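Local coordinates for capsid protein (Pseudomonas phage PP7, PDB 2QUD) that self-assembles as dimers into the icosahedral capsid, packages the viral genome by binding RNA packaging signals, and represses translation of the viral replicase, at residues L48-N51 with A56-V59; T20-Q23 with Q29-E32; Q65-D70 with V76-V81; K105-V108 with Q112-D115; F31-G36 with G40-T45. One frame throughout, in Å; residues are numbered along the deposited sequence. Where two conformers were deposited one is given.

Interaction 1 (L48-N51 with A56-V59); sequences LRQN and AYRV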
# COMPACT_ATOMS: atom_id res chain seq x y z
N LEU A 48 -6.54 4.61 12.09
CA LEU A 48 -5.31 4.72 12.85
C LEU A 48 -5.69 4.33 14.27
O LEU A 48 -6.51 5.02 14.89
CB LEU A 48 -4.79 6.14 12.80
CG LEU A 48 -3.59 6.54 13.66
CD1 LEU A 48 -2.44 5.56 13.50
CD2 LEU A 48 -3.20 8.00 13.28
N ARG A 49 -5.18 3.21 14.78
CA ARG A 49 -5.53 2.79 16.15
C ARG A 49 -4.32 2.23 16.89
O ARG A 49 -3.50 1.50 16.30
CB ARG A 49 -6.68 1.76 16.11
CG ARG A 49 -6.37 0.46 15.36
CD ARG A 49 -7.62 -0.41 15.13
NE ARG A 49 -8.44 -0.00 13.98
CZ ARG A 49 -9.69 0.49 14.01
NH1 ARG A 49 -10.37 0.67 15.15
NH2 ARG A 49 -10.30 0.82 12.86
N GLN A 50 -4.24 2.55 18.18
CA GLN A 50 -3.19 2.05 19.01
C GLN A 50 -3.52 0.59 19.22
O GLN A 50 -4.70 0.22 19.34
CB GLN A 50 -3.16 2.67 20.40
CG GLN A 50 -2.90 4.14 20.49
CD GLN A 50 -2.67 4.53 21.94
OE1 GLN A 50 -3.60 4.93 22.66
NE2 GLN A 50 -1.45 4.37 22.40
N ASN A 51 -2.50 -0.22 19.35
CA ASN A 51 -2.72 -1.58 19.88
C ASN A 51 -3.15 -1.59 21.35
O ASN A 51 -3.12 -0.57 22.05
CB ASN A 51 -1.49 -2.46 19.58
CG ASN A 51 -0.28 -2.15 20.45
OD1 ASN A 51 -0.26 -1.17 21.22
ND2 ASN A 51 0.74 -3.01 20.36
N ALA A 56 2.34 0.30 20.04
CA ALA A 56 2.42 0.44 18.60
C ALA A 56 1.12 1.04 18.11
O ALA A 56 0.11 1.10 18.81
CB ALA A 56 2.64 -0.89 17.94
N TYR A 57 1.19 1.51 16.89
CA TYR A 57 0.03 2.01 16.15
C TYR A 57 -0.14 1.20 14.88
O TYR A 57 0.84 0.69 14.34
CB TYR A 57 0.23 3.48 15.76
CG TYR A 57 0.40 4.40 16.94
CD1 TYR A 57 -0.68 5.06 17.49
CD2 TYR A 57 1.64 4.57 17.53
CE1 TYR A 57 -0.52 5.88 18.61
CE2 TYR A 57 1.81 5.40 18.64
CZ TYR A 57 0.73 6.05 19.17
OH TYR A 57 0.89 6.87 20.26
N ARG A 58 -1.39 1.07 14.44
CA ARG A 58 -1.74 0.32 13.25
C ARG A 58 -2.47 1.30 12.34
O ARG A 58 -3.52 1.86 12.73
CB ARG A 58 -2.59 -0.90 13.54
CG ARG A 58 -1.85 -1.99 14.33
CD ARG A 58 -0.83 -2.74 13.46
NE ARG A 58 -1.48 -3.73 12.60
CZ ARG A 58 -1.71 -5.00 12.93
NH1 ARG A 58 -2.29 -5.80 12.05
NH2 ARG A 58 -1.41 -5.48 14.14
N VAL A 59 -1.88 1.56 11.17
CA VAL A 59 -2.51 2.35 10.10
C VAL A 59 -3.09 1.39 9.09
O VAL A 59 -2.40 0.49 8.61
CB VAL A 59 -1.49 3.24 9.37
CG1 VAL A 59 -2.13 3.89 8.15
CG2 VAL A 59 -0.89 4.28 10.29
O HOH W 1 -6.03 0.79 11.96
O HOH W 2 0.57 3.27 21.37
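Leu48 to Gln50 pair with Tyr57 to Val59 as antiparallel strands whose axes approach to 4.6 Å, Arg49 and Arg58 forming the hydrogen-bonded pair. Arg58 N donates to Arg49 O at 2.8 Å, and the reciprocal bond runs from Arg49 N. The two arginines share a face of the sheet that contributes to the RNA site, where long cationic side chains suit a phosphate-rich partner. On the other face Gln50 lies alongside Tyr57, amide and ring planes 21° apart, with Gln50 CG 3.5 Å from Tyr57 CE1. Leu48 turns CD1 onto Val59 CG2 at 3.8 Å, its CG lying opposite the backbone N (chi1 173°). At the turn Asn51 doubles back: its N donates to Ala56 O at 3.0 Å, while OD1 accepts from Ala56 N, which sits above the amide plane, and from Thr55 N. Asparagine suits this place because its short amide reaches backbone N-H groups that the turning chain presents. The hairpin is flanked by strand 76-89, where Asp85 pairs with Arg58 and Val86 packs on Val59; Leu116 of the second subunit, on helix 111-119, packs on Leu48 and Val59, and Leu120 of that subunit, just past the helix, on Tyr57.

Interaction 2 (T20-Q23 with Q29-E32); sequences TEIQ and QIFE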
# COMPACT_ATOMS: atom_id res chain seq x y z
N THR A 20 -12.62 13.23 -1.54
CA THR A 20 -13.23 14.10 -0.52
C THR A 20 -13.74 13.30 0.64
O THR A 20 -14.39 12.28 0.45
CB THR A 20 -14.41 14.89 -1.16
OG1 THR A 20 -13.90 15.64 -2.27
CG2 THR A 20 -15.02 15.81 -0.18
N GLU A 21 -13.45 13.80 1.83
CA GLU A 21 -13.91 13.13 3.05
C GLU A 21 -15.44 13.17 3.12
O GLU A 21 -16.04 14.25 3.01
CB GLU A 21 -13.31 13.76 4.29
CG GLU A 21 -13.38 12.90 5.55
CD GLU A 21 -12.78 13.60 6.75
OE1 GLU A 21 -11.81 13.08 7.37
OE2 GLU A 21 -13.32 14.66 7.11
N ILE A 22 -16.04 11.98 3.26
CA ILE A 22 -17.48 11.84 3.44
C ILE A 22 -17.91 11.30 4.83
O ILE A 22 -19.09 11.38 5.19
CB ILE A 22 -18.11 11.01 2.29
CG1 ILE A 22 -17.58 9.59 2.23
CG2 ILE A 22 -17.80 11.71 0.93
CD1 ILE A 22 -18.45 8.66 1.41
N GLN A 23 -16.97 10.74 5.58
CA GLN A 23 -17.19 10.22 6.93
C GLN A 23 -15.89 10.36 7.74
O GLN A 23 -14.80 10.13 7.20
CB GLN A 23 -17.59 8.74 6.88
CG GLN A 23 -18.05 8.20 8.21
CD GLN A 23 -18.41 6.76 8.14
OE1 GLN A 23 -17.68 5.89 8.64
NE2 GLN A 23 -19.53 6.48 7.52
N GLN A 29 -12.06 6.99 8.72
CA GLN A 29 -12.42 7.99 7.74
C GLN A 29 -12.72 7.31 6.43
O GLN A 29 -12.14 6.29 6.12
CB GLN A 29 -11.27 8.97 7.50
CG GLN A 29 -10.87 9.75 8.69
CD GLN A 29 -9.50 10.35 8.51
OE1 GLN A 29 -8.50 9.72 8.85
NE2 GLN A 29 -9.45 11.53 7.91
N ILE A 30 -13.62 7.91 5.64
CA ILE A 30 -13.92 7.45 4.28
C ILE A 30 -13.83 8.67 3.39
O ILE A 30 -14.42 9.73 3.72
CB ILE A 30 -15.30 6.77 4.15
CG1 ILE A 30 -15.43 5.61 5.14
CG2 ILE A 30 -15.49 6.26 2.73
CD1 ILE A 30 -16.73 4.90 5.00
N PHE A 31 -13.10 8.52 2.30
CA PHE A 31 -12.95 9.54 1.28
C PHE A 31 -13.54 8.97 -0.02
O PHE A 31 -13.37 7.76 -0.29
CB PHE A 31 -11.49 9.93 1.00
CG PHE A 31 -10.77 10.61 2.16
CD1 PHE A 31 -10.38 9.84 3.28
CD2 PHE A 31 -10.51 11.97 2.15
CE1 PHE A 31 -9.73 10.46 4.34
CE2 PHE A 31 -9.87 12.57 3.21
CZ PHE A 31 -9.46 11.83 4.27
N GLU A 32 -14.21 9.79 -0.82
CA GLU A 32 -14.74 9.33 -2.09
C GLU A 32 -14.43 10.35 -3.18
O GLU A 32 -14.43 11.55 -2.91
CB GLU A 32 -16.25 9.12 -1.93
CG GLU A 32 -17.07 9.13 -3.14
CD GLU A 32 -18.52 9.01 -2.79
OE1 GLU A 32 -19.26 10.04 -2.87
OE2 GLU A 32 -18.87 7.87 -2.44
O HOH W 3 -13.94 14.45 -4.81
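Glu21 and Phe31 face each other across the hairpin as a non-hydrogen-bonded pair, and the glutamate's aliphatic part lies over one face of the ring. Glu21 CB stands 4.2 Å from the centroid of the Phe31 ring, 28° off its normal, a CH-pi contact that lets a charged residue cover an aromatic one. Its chain runs on extended, CG opposite the backbone N (chi1 -162°), and carries the carboxylate past the ring to Gln29. There Gln29 NE2 donates to Glu21 OE1 at 2.9 Å, almost straight (172°) and within the amide plane, although the two flat groups are turned 70° apart. The same NE2 also donates to Leu123 O of the second subunit.

On the other face Ile30 fits between two residues. Its CG2 meets Ile22 CG1 at 4.0 Å, and its CD1 lies 3.9 Å from Gln23 OE1. Both neighbours face Ile30 because the strand contains a classic beta bulge: Ile30 O accepts from Ile22 N at 2.8 Å and, weakly, from Gln23 N. Beyond the bulge Thr20 and Glu32 exchange two backbone bonds. The branched isoleucines suit this surface, where they cover each other and the bulged backbone. Strand 7-12 borders this hairpin through Thr20 and Phe31, while strand 43-50 lies beyond strand 29-32 and packs Arg43 and Thr45 on Ile30.

Interaction 3 (Q65-D70 with V76-V81); sequences QADVVD and VRYTQV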
# COMPACT_ATOMS: atom_id res chain seq x y z
N GLN A 65 -11.67 0.22 -5.73
CA GLN A 65 -11.95 0.70 -7.07
C GLN A 65 -13.01 -0.22 -7.71
O GLN A 65 -12.72 -1.34 -8.10
CB GLN A 65 -10.69 0.76 -7.91
CG GLN A 65 -10.89 1.38 -9.27
CD GLN A 65 -9.68 1.30 -10.14
OE1 GLN A 65 -9.03 2.31 -10.39
NE2 GLN A 65 -9.34 0.08 -10.60
N ALA A 66 -14.26 0.26 -7.76
CA ALA A 66 -15.34 -0.48 -8.37
C ALA A 66 -15.26 -0.27 -9.86
O ALA A 66 -14.85 0.79 -10.34
CB ALA A 66 -16.71 -0.01 -7.84
N ASP A 67 -15.69 -1.28 -10.61
CA ASP A 67 -15.80 -1.18 -12.05
C ASP A 67 -17.28 -1.19 -12.41
O ASP A 67 -18.01 -2.07 -11.97
CB ASP A 67 -15.11 -2.35 -12.72
CG ASP A 67 -14.74 -2.05 -14.14
OD1 ASP A 67 -13.72 -1.38 -14.35
OD2 ASP A 67 -15.49 -2.46 -15.04
N VAL A 68 -17.71 -0.22 -13.21
CA VAL A 68 -19.13 -0.02 -13.50
C VAL A 68 -19.43 -0.34 -14.95
O VAL A 68 -18.71 0.09 -15.84
CB VAL A 68 -19.57 1.41 -13.15
CG1 VAL A 68 -20.99 1.66 -13.62
CG2 VAL A 68 -19.42 1.63 -11.65
N VAL A 69 -20.52 -1.10 -15.15
CA VAL A 69 -21.02 -1.46 -16.47
C VAL A 69 -21.25 -0.18 -17.28
O VAL A 69 -21.86 0.77 -16.78
CB VAL A 69 -22.33 -2.30 -16.36
CG1 VAL A 69 -22.88 -2.66 -17.74
CG2 VAL A 69 -22.10 -3.58 -15.52
N ASP A 70 -20.73 -0.15 -18.52
CA ASP A 70 -20.76 1.05 -19.39
C ASP A 70 -22.17 1.61 -19.61
O ASP A 70 -22.41 2.81 -19.42
CB ASP A 70 -20.16 0.73 -20.77
CG ASP A 70 -18.64 0.57 -20.74
OD1 ASP A 70 -18.08 0.28 -19.65
OD2 ASP A 70 -18.00 0.73 -21.80
N VAL A 76 -22.26 -1.85 -10.12
CA VAL A 76 -20.89 -2.35 -9.93
C VAL A 76 -20.80 -3.77 -10.50
O VAL A 76 -21.58 -4.66 -10.11
CB VAL A 76 -20.46 -2.35 -8.44
CG1 VAL A 76 -19.04 -2.94 -8.28
CG2 VAL A 76 -20.54 -0.94 -7.86
N ARG A 77 -19.89 -3.95 -11.44
CA ARG A 77 -19.54 -5.25 -12.03
C ARG A 77 -18.58 -6.02 -11.10
O ARG A 77 -18.79 -7.20 -10.80
CB ARG A 77 -18.88 -4.98 -13.38
CG ARG A 77 -18.79 -6.16 -14.31
CD ARG A 77 -17.78 -5.91 -15.41
NE ARG A 77 -18.05 -4.68 -16.16
CZ ARG A 77 -17.20 -4.12 -17.03
NH1 ARG A 77 -16.00 -4.64 -17.29
NH2 ARG A 77 -17.57 -3.00 -17.65
N TYR A 78 -17.51 -5.36 -10.68
CA TYR A 78 -16.55 -5.96 -9.74
C TYR A 78 -15.83 -4.84 -9.04
O TYR A 78 -15.86 -3.68 -9.52
CB TYR A 78 -15.54 -6.92 -10.43
CG TYR A 78 -14.73 -6.31 -11.56
CD1 TYR A 78 -13.60 -5.55 -11.30
CD2 TYR A 78 -15.08 -6.51 -12.88
CE1 TYR A 78 -12.86 -4.97 -12.34
CE2 TYR A 78 -14.35 -5.94 -13.93
CZ TYR A 78 -13.24 -5.16 -13.64
OH TYR A 78 -12.51 -4.61 -14.67
N THR A 79 -15.18 -5.19 -7.94
CA THR A 79 -14.41 -4.24 -7.14
C THR A 79 -13.04 -4.84 -6.89
O THR A 79 -12.91 -5.99 -6.47
CB THR A 79 -15.09 -3.89 -5.81
OG1 THR A 79 -16.43 -3.42 -6.06
CG2 THR A 79 -14.28 -2.79 -5.04
N GLN A 80 -12.03 -4.04 -7.16
CA GLN A 80 -10.66 -4.40 -6.82
C GLN A 80 -10.16 -3.51 -5.71
O GLN A 80 -10.62 -2.37 -5.54
CB GLN A 80 -9.81 -4.30 -8.05
CG GLN A 80 -10.29 -5.30 -9.10
CD GLN A 80 -9.38 -5.35 -10.30
OE1 GLN A 80 -8.80 -6.37 -10.56
NE2 GLN A 80 -9.28 -4.25 -11.04
N VAL A 81 -9.23 -4.05 -4.92
CA VAL A 81 -8.86 -3.47 -3.65
C VAL A 81 -7.33 -3.48 -3.50
O VAL A 81 -6.68 -4.46 -3.85
CB VAL A 81 -9.47 -4.26 -2.47
CG1 VAL A 81 -9.25 -3.51 -1.20
CG2 VAL A 81 -10.98 -4.52 -2.68
O HOH W 4 -11.51 -2.16 -10.39
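Backbone bonds join Gln65 to Gln80 and Asp67 to Arg77 and Tyr78 across this antiparallel hairpin. Gln65 N donates to Gln80 O at 2.8 Å, and Gln80 N donates back to Gln65 O. Asp67 N donates to Tyr78 O, whereas Asp67 O accepts from Arg77 N at 2.7 Å.

Asp67 OD2 lies centrally over one face of the Arg77 guanidinium, 3.2 Å from NH1, with the planes 74° apart; the attraction is one of charge, as no N-H points at the oxygen. Asp70, itself poorly ordered, brings OD1 to the guanidinium edge near its plane in a long salt bridge.

Arg77 and Tyr78 both face Asp67, a classic beta bulge that brings a cation and a ring to the same acid in the hairpin of strands 56-68 and 76-89. Strand 76-89 is an edge strand within this chain's sheet, and at Val81, part of the RNA site, the sheet continues into the second subunit.

Stacking adds a second partner for Asp67. Its carboxylate is nearly parallel to the Tyr78 ring (3° apart), and CB lies over the ring face, 3.6 Å from the centroid. Tyr78 reaches there with CG between its backbone N and carbonyl carbon (chi1 57°), while its OH bonds to Ser96 and Thr93 of the second subunit.

Apolar contact is small: Ala66 CB touches Val76 CG1 at 3.8 Å, short side chains that suit closely paired strands. Water links Gln65 O and NE2 to Gln80 NE2. Gln65 OE1 bonds to Ser99 and Gln80 OE1 to Val89 N, both of the second subunit.

Interaction 4 (K105-V108 with Q112-D115); sequences KSLV and QVED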
# COMPACT_ATOMS: atom_id res chain seq x y z
N LYS A 105 7.34 3.57 -0.64
CA LYS A 105 7.12 4.43 -1.79
C LYS A 105 7.92 3.92 -2.98
O LYS A 105 7.35 3.77 -4.06
CB LYS A 105 7.43 5.90 -1.46
CG LYS A 105 7.30 6.87 -2.62
CD LYS A 105 7.76 8.24 -2.18
CE LYS A 105 7.65 9.28 -3.31
NZ LYS A 105 8.32 8.92 -4.61
N SER A 106 9.20 3.60 -2.75
CA SER A 106 10.06 3.04 -3.80
C SER A 106 9.58 1.69 -4.30
O SER A 106 9.46 1.47 -5.51
CB SER A 106 11.50 2.92 -3.33
OG SER A 106 12.34 2.53 -4.39
N LEU A 107 9.27 0.78 -3.37
CA LEU A 107 8.75 -0.53 -3.75
C LEU A 107 7.53 -0.47 -4.65
O LEU A 107 7.51 -1.10 -5.70
CB LEU A 107 8.41 -1.30 -2.49
CG LEU A 107 7.79 -2.72 -2.57
CD1 LEU A 107 8.73 -3.69 -3.34
CD2 LEU A 107 7.44 -3.22 -1.17
N VAL A 108 6.52 0.28 -4.24
CA VAL A 108 5.29 0.42 -4.99
C VAL A 108 5.57 0.99 -6.37
O VAL A 108 5.00 0.53 -7.34
CB VAL A 108 4.24 1.27 -4.24
CG1 VAL A 108 3.02 1.51 -5.13
CG2 VAL A 108 3.84 0.57 -2.97
N GLN A 112 8.54 -3.80 -11.37
CA GLN A 112 8.26 -5.16 -10.89
C GLN A 112 6.92 -5.31 -10.15
O GLN A 112 6.14 -6.20 -10.48
CB GLN A 112 9.40 -5.67 -9.99
CG GLN A 112 10.67 -6.01 -10.75
CD GLN A 112 11.69 -6.75 -9.90
OE1 GLN A 112 11.33 -7.55 -9.04
NE2 GLN A 112 12.98 -6.50 -10.15
N VAL A 113 6.64 -4.43 -9.19
CA VAL A 113 5.34 -4.46 -8.49
C VAL A 113 4.19 -4.18 -9.47
O VAL A 113 3.14 -4.79 -9.42
CB VAL A 113 5.34 -3.48 -7.30
CG1 VAL A 113 3.90 -3.29 -6.74
CG2 VAL A 113 6.28 -3.99 -6.21
N GLU A 114 4.42 -3.25 -10.41
CA GLU A 114 3.43 -2.97 -11.44
C GLU A 114 3.09 -4.25 -12.21
O GLU A 114 1.93 -4.54 -12.45
CB GLU A 114 3.92 -1.89 -12.42
CG GLU A 114 2.82 -1.45 -13.40
CD GLU A 114 3.21 -0.32 -14.33
OE1 GLU A 114 4.28 0.28 -14.15
OE2 GLU A 114 2.42 -0.05 -15.27
N ASP A 115 4.11 -5.00 -12.60
CA ASP A 115 3.90 -6.21 -13.42
C ASP A 115 3.25 -7.33 -12.60
O ASP A 115 2.51 -8.17 -13.12
CB ASP A 115 5.23 -6.64 -14.04
CG ASP A 115 5.07 -7.28 -15.41
OD1 ASP A 115 6.02 -7.98 -15.82
OD2 ASP A 115 4.06 -7.06 -16.10
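A tight helix-to-helix junction joins helix 94-109 to helix 111-119, and here the last turns of the first, at Leu107 and Val108, meet the start of the second through Val113. These helices follow the sheet in the chain, and in this coat-protein fold they pack against the partner subunit of the dimer. The contact is small but buried, and its direct links are van der Waals ones. Val113 directs its CB bond at the first helix, and the nearest CA atoms, of Val108 and Val113, are 6.0 Å apart. A beta-branched residue suits such a place: its two methyls spread close to the main chain and address two neighbours at once. In the conformer described, one of two for Val113, CG1 lies 4.0 Å from Val108 O. CG2, set opposite the carbonyl carbon of its own residue and beside its backbone N, is carried towards Leu107. The leucine and valine side chains cross at about a right angle, so a branch end of the leucine meets a single methyl. Polar links at the junction come from Thr110, whose OG1 bonds to both Leu107 O and Val113 N and so spans the two helices. The second subunit adds Tyr101, whose OH bonds to Val108 O, and Lys98, in a salt bridge with Glu114. In the same conformer Val113 CG2 meets Leu107 CD1 at 3.8 Å and also touches Leu107 O.

Interaction 5 (F31-G36 with G40-T45); sequences FEEKVG and GRLRLT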
# COMPACT_ATOMS: atom_id res chain seq x y z
N PHE A 31 -13.10 8.52 2.30
CA PHE A 31 -12.95 9.54 1.28
C PHE A 31 -13.54 8.97 -0.02
O PHE A 31 -13.37 7.76 -0.29
CB PHE A 31 -11.49 9.93 1.00
CG PHE A 31 -10.77 10.61 2.16
CD1 PHE A 31 -10.38 9.84 3.28
CD2 PHE A 31 -10.51 11.97 2.15
CE1 PHE A 31 -9.73 10.46 4.34
CE2 PHE A 31 -9.87 12.57 3.21
CZ PHE A 31 -9.46 11.83 4.27
N GLU A 32 -14.21 9.79 -0.82
CA GLU A 32 -14.74 9.33 -2.09
C GLU A 32 -14.43 10.35 -3.18
O GLU A 32 -14.43 11.55 -2.91
CB GLU A 32 -16.25 9.12 -1.93
CG GLU A 32 -17.07 9.13 -3.14
CD GLU A 32 -18.52 9.01 -2.79
OE1 GLU A 32 -19.26 10.04 -2.87
OE2 GLU A 32 -18.87 7.87 -2.44
N GLU A 33 -14.19 9.84 -4.40
CA GLU A 33 -14.04 10.71 -5.53
C GLU A 33 -15.43 11.14 -6.02
O GLU A 33 -16.16 10.33 -6.57
CB GLU A 33 -13.27 10.06 -6.66
CG GLU A 33 -13.00 11.03 -7.76
CD GLU A 33 -12.35 10.42 -8.96
OE1 GLU A 33 -12.52 9.21 -9.19
OE2 GLU A 33 -11.70 11.18 -9.69
N LYS A 34 -15.77 12.40 -5.80
CA LYS A 34 -17.12 12.91 -6.11
C LYS A 34 -17.25 13.30 -7.56
O LYS A 34 -17.40 14.49 -7.89
CB LYS A 34 -17.50 14.05 -5.18
CG LYS A 34 -17.59 13.61 -3.76
CD LYS A 34 -18.14 14.75 -2.92
CE LYS A 34 -18.45 14.34 -1.51
NZ LYS A 34 -19.16 15.49 -0.84
N VAL A 35 -17.19 12.29 -8.42
CA VAL A 35 -17.31 12.42 -9.88
C VAL A 35 -18.22 11.27 -10.33
O VAL A 35 -18.12 10.16 -9.79
CB VAL A 35 -15.91 12.29 -10.55
CG1 VAL A 35 -15.99 12.40 -12.08
CG2 VAL A 35 -14.95 13.34 -9.98
N GLY A 36 -19.07 11.51 -11.31
CA GLY A 36 -19.93 10.46 -11.85
C GLY A 36 -21.04 10.01 -10.91
O GLY A 36 -21.25 10.60 -9.88
N GLY A 40 -20.10 3.14 -7.62
CA GLY A 40 -18.83 2.90 -8.27
C GLY A 40 -17.77 3.95 -8.07
O GLY A 40 -16.70 3.83 -8.65
N ARG A 41 -18.06 4.99 -7.28
CA ARG A 41 -17.05 6.03 -7.01
C ARG A 41 -15.88 5.38 -6.27
O ARG A 41 -16.08 4.58 -5.35
CB ARG A 41 -17.56 7.21 -6.19
CG ARG A 41 -18.53 8.08 -6.96
CD ARG A 41 -19.13 9.16 -6.13
NE ARG A 41 -19.85 10.11 -6.97
CZ ARG A 41 -20.38 11.26 -6.56
NH1 ARG A 41 -20.31 11.63 -5.30
NH2 ARG A 41 -20.95 12.08 -7.45
N LEU A 42 -14.69 5.81 -6.68
CA LEU A 42 -13.43 5.44 -6.00
C LEU A 42 -13.54 5.84 -4.54
O LEU A 42 -13.97 6.95 -4.24
CB LEU A 42 -12.27 6.17 -6.64
CG LEU A 42 -10.87 5.83 -6.12
CD1 LEU A 42 -10.51 4.35 -6.42
CD2 LEU A 42 -9.88 6.78 -6.77
N ARG A 43 -13.15 4.91 -3.65
CA ARG A 43 -13.24 5.03 -2.21
C ARG A 43 -11.89 4.75 -1.54
O ARG A 43 -11.22 3.80 -1.92
CB ARG A 43 -14.21 3.97 -1.67
CG ARG A 43 -14.90 4.34 -0.35
CD ARG A 43 -16.29 4.93 -0.61
NE ARG A 43 -17.26 4.54 0.42
CZ ARG A 43 -18.58 4.70 0.33
NH1 ARG A 43 -19.36 4.31 1.33
NH2 ARG A 43 -19.15 5.27 -0.74
N LEU A 44 -11.56 5.54 -0.52
CA LEU A 44 -10.40 5.30 0.34
C LEU A 44 -10.88 5.33 1.77
O LEU A 44 -11.44 6.32 2.22
CB LEU A 44 -9.33 6.38 0.15
CG LEU A 44 -8.08 6.28 1.06
CD1 LEU A 44 -7.31 4.94 0.84
CD2 LEU A 44 -7.16 7.48 0.87
N THR A 45 -10.66 4.23 2.49
CA THR A 45 -11.00 4.15 3.89
C THR A 45 -9.69 4.15 4.66
O THR A 45 -8.75 3.44 4.29
CB THR A 45 -11.81 2.87 4.15
OG1 THR A 45 -12.98 2.88 3.32
CG2 THR A 45 -12.20 2.74 5.65
O HOH W 5 -14.42 7.37 -9.10
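Arg41 lays one face of its guanidinium over the backbone of Lys34 and Val35, with Lys34 CA 3.5 Å above the plane, while its edge meets two oxygens in plane. Glu32 OE1 accepts from Arg41 NH1 at 3.1 Å, although the donor comes from above the carboxylate, whose plane is turned 83° from the guanidinium. The other oxygen at the edge, Gly36 O, is gripped side-on by NE and NH2, the latter at 2.9 Å. A chain extended from CG to NE (chi2 174°, chi3 169°) carries the group this far; arginine suits the place, since its several in-plane N-H groups can serve a carboxylate and a carbonyl at once. Phe31 has Leu44 O at its ring edge.

In the conformer described, Arg43 NH2 forms a salt bridge with the second carboxylate oxygen, Glu32 OE2, at 3.1 Å, its hydrogen bond weak. Glu32 is thus contacted by two arginines, which would probably stabilise its charged form. The backbones pair as well: Phe31 and Leu44 exchange two bonds, and Glu33 N donates to Leu42 O at 2.9 Å. Water joins Glu33 OE1 to Leu42 N, and Glu33 OE2 pairs with Arg17. Lys34 centres an inverse gamma turn in the connecting chain. The whole is a beta hairpin of strands 29-32 and 43-50 with a salt-bridge network on one face, including Arg43 of the RNA site.

Four contacts are hairpin pairings in one antiparallel sheet, whereas interaction 4 joins two helices and is the buried one. Interactions 2 and 5 share Phe31 and Glu32 and therefore strand 29-32; interactions 5 and 1 lie on strand 43-50, and interactions 1 and 3 on strand 56-68. Interaction 3 is a surface contact and touches interaction 5 where Ala66 and Val68 pack on Gly40. Interactions 2 and 3 both have a classic bulge and a CH-pi contact; salt-bridge networks mark 3 and 5. Interaction 1 sets two RNA-site arginines on one face and Leu48, Tyr57 and Val59 against the second subunit on the other; interaction 4 relies on aliphatic packing. All five reach the second subunit.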